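Local coordinates for protein sensor kinase CusS (Escherichia coli, PDB 5KU5) that senses periplasmic copper and silver ions as a membrane-bound histidine kinase and activates its response regulator CusR by phosphorylation, at residues E22-H27 against L36-D41; E30-R35 against P126-Y131. One frame throughout, in Å; residues are numbered along the deposited sequence.

Contact 1: E22-H27 against L36-D41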
loop_
_atom_site.group_PDB
_atom_site.type_symbol
_atom_site.label_atom_id
_atom_site.label_comp_id
_atom_site.label_asym_id
_atom_site.label_seq_id
_atom_site.Cartn_x
_atom_site.Cartn_y
_atom_site.Cartn_z
ATOM N N GLU A 22 -13.432 4.678 -4.098
ATOM C CA GLU A 22 -14.755 4.609 -4.733
ATOM C C GLU A 22 -15.846 4.224 -3.730
ATOM O O GLU A 22 -16.917 4.828 -3.729
ATOM C CB GLU A 22 -14.731 3.621 -5.904
ATOM C CG GLU A 22 -16.040 3.479 -6.663
ATOM C CD GLU A 22 -15.874 2.715 -7.963
ATOM O OE1 GLU A 22 -15.144 1.700 -7.974
ATOM O OE2 GLU A 22 -16.476 3.126 -8.976
ATOM N N ARG A 23 -15.569 3.225 -2.892
ATOM C CA ARG A 23 -16.479 2.824 -1.807
ATOM C C ARG A 23 -16.701 3.957 -0.808
ATOM O O ARG A 23 -17.837 4.234 -0.421
ATOM C CB ARG A 23 -15.934 1.609 -1.052
ATOM C CG ARG A 23 -15.970 0.303 -1.824
ATOM C CD ARG A 23 -14.997 -0.708 -1.229
ATOM N NE ARG A 23 -15.347 -2.088 -1.584
ATOM C CZ ARG A 23 -15.767 -3.043 -0.743
ATOM N NH1 ARG A 23 -15.911 -2.827 0.568
ATOM N NH2 ARG A 23 -16.047 -4.255 -1.227
ATOM N N VAL A 24 -15.609 4.599 -0.398
ATOM C CA VAL A 24 -15.657 5.729 0.539
ATOM C C VAL A 24 -16.596 6.821 0.015
ATOM O O VAL A 24 -17.464 7.291 0.743
ATOM C CB VAL A 24 -14.238 6.307 0.806
ATOM C CG1 VAL A 24 -14.286 7.676 1.487
ATOM C CG2 VAL A 24 -13.417 5.339 1.647
ATOM N N LEU A 25 -16.434 7.189 -1.254
ATOM C CA LEU A 25 -17.143 8.343 -1.824
ATOM C C LEU A 25 -18.599 8.101 -2.266
ATOM O O LEU A 25 -19.291 9.060 -2.605
ATOM C CB LEU A 25 -16.313 8.971 -2.953
ATOM C CG LEU A 25 -15.085 9.735 -2.430
ATOM C CD1 LEU A 25 -14.058 9.976 -3.527
ATOM C CD2 LEU A 25 -15.490 11.057 -1.786
ATOM N N ASN A 26 -19.066 6.850 -2.264
ATOM C CA ASN A 26 -20.503 6.568 -2.444
ATOM C C ASN A 26 -21.085 5.638 -1.366
ATOM O O ASN A 26 -22.056 4.920 -1.615
ATOM C CB ASN A 26 -20.792 6.060 -3.876
ATOM C CG ASN A 26 -20.322 4.629 -4.124
ATOM O OD1 ASN A 26 -19.687 4.000 -3.275
ATOM N ND2 ASN A 26 -20.649 4.104 -5.303
ATOM N N HIS A 27 -20.511 5.685 -0.164
ATOM C CA HIS A 27 -20.936 4.815 0.931
ATOM C C HIS A 27 -22.398 5.118 1.302
ATOM O O HIS A 27 -22.727 6.272 1.585
ATOM C CB HIS A 27 -20.028 4.997 2.150
ATOM C CG HIS A 27 -20.170 3.913 3.169
ATOM N ND1 HIS A 27 -21.181 3.903 4.105
ATOM C CD2 HIS A 27 -19.438 2.797 3.394
ATOM C CE1 HIS A 27 -21.063 2.831 4.867
ATOM N NE2 HIS A 27 -20.013 2.144 4.456
ATOM N N LEU A 36 -16.690 12.829 2.503
ATOM C CA LEU A 36 -15.507 13.671 2.259
ATOM C C LEU A 36 -14.565 13.736 3.465
ATOM O O LEU A 36 -13.345 13.787 3.301
ATOM C CB LEU A 36 -15.920 15.092 1.852
ATOM C CG LEU A 36 -16.497 15.258 0.444
ATOM C CD1 LEU A 36 -17.136 16.632 0.299
ATOM C CD2 LEU A 36 -15.422 15.054 -0.619
ATOM N N MET A 37 -15.139 13.747 4.666
ATOM C CA MET A 37 -14.361 13.689 5.905
ATOM C C MET A 37 -13.595 12.367 5.993
ATOM O O MET A 37 -12.413 12.352 6.348
ATOM C CB MET A 37 -15.284 13.850 7.117
ATOM C CG MET A 37 -14.565 14.098 8.433
ATOM S SD MET A 37 -15.698 14.538 9.768
ATOM C CE MET A 37 -16.350 16.098 9.167
ATOM N N THR A 38 -14.275 11.270 5.659
ATOM C CA THR A 38 -13.656 9.943 5.593
ATOM C C THR A 38 -12.520 9.899 4.563
ATOM O O THR A 38 -11.451 9.363 4.848
ATOM C CB THR A 38 -14.695 8.852 5.250
ATOM O OG1 THR A 38 -15.817 8.957 6.139
ATOM C CG2 THR A 38 -14.087 7.456 5.361
ATOM N N LEU A 39 -12.764 10.462 3.378
ATOM C CA LEU A 39 -11.747 10.571 2.323
ATOM C C LEU A 39 -10.486 11.273 2.827
ATOM O O LEU A 39 -9.378 10.762 2.672
ATOM C CB LEU A 39 -12.303 11.338 1.118
ATOM C CG LEU A 39 -11.341 11.637 -0.043
ATOM C CD1 LEU A 39 -11.009 10.350 -0.783
ATOM C CD2 LEU A 39 -11.907 12.681 -0.998
ATOM N N GLU A 40 -10.681 12.446 3.422
ATOM C CA GLU A 40 -9.584 13.273 3.928
ATOM C C GLU A 40 -8.780 12.563 5.023
ATOM O O GLU A 40 -7.550 12.637 5.031
ATOM C CB GLU A 40 -10.135 14.609 4.438
ATOM C CG GLU A 40 -9.077 15.626 4.843
ATOM C CD GLU A 40 -9.647 17.007 5.118
ATOM O OE1 GLU A 40 -9.120 17.681 6.024
ATOM O OE2 GLU A 40 -10.612 17.426 4.436
ATOM N N ASP A 41 -9.477 11.875 5.928
ATOM C CA ASP A 41 -8.834 11.089 6.989
ATOM C C ASP A 41 -7.932 9.986 6.426
ATOM O O ASP A 41 -6.814 9.797 6.904
ATOM C CB ASP A 41 -9.888 10.470 7.917
ATOM C CG ASP A 41 -9.271 9.756 9.115
ATOM O OD1 ASP A 41 -8.638 10.428 9.953
ATOM O OD2 ASP A 41 -9.422 8.522 9.220
#

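Contact 2: E30-R35 against P126-Y131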
loop_
_atom_site.group_PDB
_atom_site.type_symbol
_atom_site.label_atom_id
_atom_site.label_comp_id
_atom_site.label_asym_id
_atom_site.label_seq_id
_atom_site.Cartn_x
_atom_site.Cartn_y
_atom_site.Cartn_z
ATOM N N GLU A 30 -23.984 7.205 4.668
ATOM C CA GLU A 30 -23.353 8.468 5.066
ATOM C C GLU A 30 -23.761 9.659 4.203
ATOM O O GLU A 30 -24.127 9.501 3.039
ATOM C CB GLU A 30 -21.834 8.311 5.001
ATOM C CG GLU A 30 -21.288 7.180 5.864
ATOM C CD GLU A 30 -19.779 7.047 5.791
ATOM O OE1 GLU A 30 -19.153 7.695 4.930
ATOM O OE2 GLU A 30 -19.213 6.291 6.603
ATOM N N THR A 31 -23.679 10.852 4.792
ATOM C CA THR A 31 -23.847 12.117 4.068
ATOM C C THR A 31 -22.626 12.394 3.190
ATOM O O THR A 31 -21.569 11.782 3.368
ATOM C CB THR A 31 -23.997 13.314 5.035
ATOM O OG1 THR A 31 -22.868 13.364 5.921
ATOM C CG2 THR A 31 -25.281 13.207 5.857
ATOM N N GLN A 32 -22.775 13.336 2.260
ATOM C CA GLN A 32 -21.660 13.781 1.420
ATOM C C GLN A 32 -20.535 14.442 2.223
ATOM O O GLN A 32 -19.365 14.321 1.857
ATOM C CB GLN A 32 -22.146 14.729 0.322
ATOM C CG GLN A 32 -22.982 14.029 -0.736
ATOM C CD GLN A 32 -23.325 14.912 -1.925
ATOM O OE1 GLN A 32 -22.710 15.957 -2.152
ATOM N NE2 GLN A 32 -24.314 14.485 -2.700
ATOM N N ALA A 33 -20.893 15.133 3.307
ATOM C CA ALA A 33 -19.910 15.727 4.220
ATOM C C ALA A 33 -19.122 14.654 4.960
ATOM O O ALA A 33 -17.896 14.725 5.038
ATOM C CB ALA A 33 -20.595 16.655 5.214
ATOM N N ARG A 34 -19.830 13.663 5.499
ATOM C CA ARG A 34 -19.200 12.530 6.196
ATOM C C ARG A 34 -18.285 11.709 5.276
ATOM O O ARG A 34 -17.208 11.279 5.699
ATOM C CB ARG A 34 -20.273 11.636 6.842
ATOM C CG ARG A 34 -19.781 10.316 7.433
ATOM C CD ARG A 34 -18.672 10.483 8.461
ATOM N NE ARG A 34 -18.189 9.182 8.934
ATOM C CZ ARG A 34 -18.528 8.579 10.078
ATOM N NH1 ARG A 34 -19.373 9.134 10.948
ATOM N NH2 ARG A 34 -17.998 7.393 10.365
ATOM N N ARG A 35 -18.720 11.489 4.035
ATOM C CA ARG A 35 -17.907 10.788 3.032
ATOM C C ARG A 35 -16.600 11.518 2.724
ATOM O O ARG A 35 -15.542 10.897 2.679
ATOM C CB ARG A 35 -18.683 10.595 1.731
ATOM C CG ARG A 35 -19.796 9.564 1.799
ATOM C CD ARG A 35 -20.723 9.726 0.608
ATOM N NE ARG A 35 -21.906 8.872 0.683
ATOM C CZ ARG A 35 -23.006 9.020 -0.060
ATOM N NH1 ARG A 35 -23.116 9.997 -0.964
ATOM N NH2 ARG A 35 -24.018 8.177 0.105
ATOM N N PRO A 126 -22.215 10.246 -12.227
ATOM C CA PRO A 126 -21.552 10.501 -10.938
ATOM C C PRO A 126 -21.123 11.960 -10.760
ATOM O O PRO A 126 -20.663 12.585 -11.715
ATOM C CB PRO A 126 -20.329 9.576 -10.981
ATOM C CG PRO A 126 -20.708 8.493 -11.928
ATOM C CD PRO A 126 -21.525 9.180 -12.980
ATOM N N ILE A 127 -21.298 12.486 -9.550
ATOM C CA ILE A 127 -21.016 13.902 -9.262
ATOM C C ILE A 127 -19.529 14.282 -9.239
ATOM O O ILE A 127 -19.206 15.460 -9.399
ATOM C CB ILE A 127 -21.687 14.396 -7.949
ATOM C CG1 ILE A 127 -21.183 13.628 -6.714
ATOM C CG2 ILE A 127 -23.205 14.308 -8.065
ATOM C CD1 ILE A 127 -21.735 14.152 -5.405
ATOM N N TYR A 128 -18.636 13.308 -9.037
ATOM C CA TYR A 128 -17.197 13.583 -8.950
ATOM C C TYR A 128 -16.375 12.903 -10.039
ATOM O O TYR A 128 -16.799 11.911 -10.628
ATOM C CB TYR A 128 -16.630 13.118 -7.609
ATOM C CG TYR A 128 -17.270 13.697 -6.366
ATOM C CD1 TYR A 128 -17.405 15.077 -6.194
ATOM C CD2 TYR A 128 -17.688 12.862 -5.325
ATOM C CE1 TYR A 128 -17.971 15.604 -5.038
ATOM C CE2 TYR A 128 -18.252 13.378 -4.168
ATOM C CZ TYR A 128 -18.391 14.746 -4.025
ATOM O OH TYR A 128 -18.951 15.245 -2.871
ATOM N N THR A 129 -15.189 13.456 -10.286
ATOM C CA THR A 129 -14.119 12.764 -10.998
ATOM C C THR A 129 -12.936 12.709 -10.042
ATOM O O THR A 129 -12.419 13.748 -9.636
ATOM C CB THR A 129 -13.719 13.487 -12.295
ATOM O OG1 THR A 129 -14.863 13.598 -13.144
ATOM C CG2 THR A 129 -12.629 12.715 -13.047
ATOM N N LEU A 130 -12.536 11.495 -9.674
ATOM C CA LEU A 130 -11.406 11.263 -8.778
ATOM C C LEU A 130 -10.130 11.080 -9.595
ATOM O O LEU A 130 -10.098 10.257 -10.505
ATOM C CB LEU A 130 -11.654 10.011 -7.932
ATOM C CG LEU A 130 -10.545 9.550 -6.982
ATOM C CD1 LEU A 130 -10.202 10.623 -5.955
ATOM C CD2 LEU A 130 -10.963 8.263 -6.299
ATOM N N TYR A 131 -9.095 11.851 -9.261
ATOM C CA TYR A 131 -7.760 11.717 -9.848
ATOM C C TYR A 131 -6.831 11.131 -8.788
ATOM O O TYR A 131 -6.822 11.608 -7.654
ATOM C CB TYR A 131 -7.231 13.080 -10.296
ATOM C CG TYR A 131 -8.011 13.701 -11.432
ATOM C CD1 TYR A 131 -9.229 14.337 -11.200
ATOM C CD2 TYR A 131 -7.529 13.661 -12.743
ATOM C CE1 TYR A 131 -9.947 14.914 -12.237
ATOM C CE2 TYR A 131 -8.243 14.232 -13.788
ATOM C CZ TYR A 131 -9.451 14.855 -13.531
ATOM O OH TYR A 131 -10.167 15.427 -14.558
#

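Contact 1: E22-H27 against L36-D41
Leu36 meets Leu25 methyl to methyl, where the second helix begins its contact with the first. Its CB points away from segment 22-27, but the side chain bends back. CD2 of Leu36 then lies 4.2 Å from CD2 of Leu25. Thr38, two residues on, turns its CB toward Val24. Its methyl does the touching: CG2 of Thr38 is 3.9 Å from CG1 of Val24. OG1 is occupied within its own helix, in a hydrogen bond to the carbonyl oxygen of Arg34 one turn earlier.

Leu39 meets both Val24 and Leu25. Both of its methyls face Leu25, with CD1 of Leu39 4.1 Å from CD1 of Leu25 and CD2 of Leu39 4.0 Å from CD2 of Leu25. CG1 of Val24 is 3.7 Å from N of Leu39. With chi1 at 166° this methyl is anti to the N of Val24 itself. The backbones come close here, at 6.5 Å between CA of Val24 and CA of Leu39.

The contact is plain helix packing in the PAS-like (PDC) sensor domain. It joins the end of helix 2-25 to helix 32-44. Leu25, Leu36 and Leu39 all reach Leu53 of strand 49-54, and Leu25 also touches Val118 of strand 111-122, so the pair lies against the sheet.

Contact 2: E30-R35 against P126-Y131
Gln32 reaches out from the first turn of helix 32-44 and lays its amide against the end of Ile127. The glutamine is extended beyond CG, with chi2 at -173°, which carries the amide across to Ile127, at the corner just ahead of strand residues 128-131. Ile127 comes from the opposite direction. Its CD1 methyl lies 3.8 Å from both NE2 and OE1 of Gln32, over a face of the amide and not at its edge.

Ile127 holds CG1 between its backbone N and carbonyl carbon, chi1 62°. In this conformation CG1 also sits over the centre of the neighbouring Tyr128 ring, 3.7 Å above its plane. The ring stretches toward the helix and brings OH of Tyr128 to 3.9 Å from OE1 of Gln32. Amide and ring planes are 70° apart. The Tyr128 side chain also touches Leu36, through its OH, and Leu53 of strand 49-54.

Thr31 is the N-cap of the helix, its OG1 accepting from N of Arg34.

The contact joins the helix to that corner, with Gln32 exposed and Tyr128 buried. Van der Waals contact does the work, so little here dictates which way round the amide lies.

Overall arrangement
From the N terminus, helix 2-25 runs to its end at contact 1. A short turn follows, and helix 32-44 packs back on it, so contact 1 closes a local hairpin of two helices. Residues 30-35 run from the end of that turn into the first turn of helix 32-44. There contact 2 closes a much longer loop of about ninety residues, ending on strand 125-135 of the antiparallel sheet. The two contacts cross along the chain. They share helix 32-44, and their centres are about 7 Å apart. NH2 of Arg35 links segment 30-35 to segment 22-27 by a probable hydrogen bond to His27 O. Together they tie the helical pair to inner strands of the sheet.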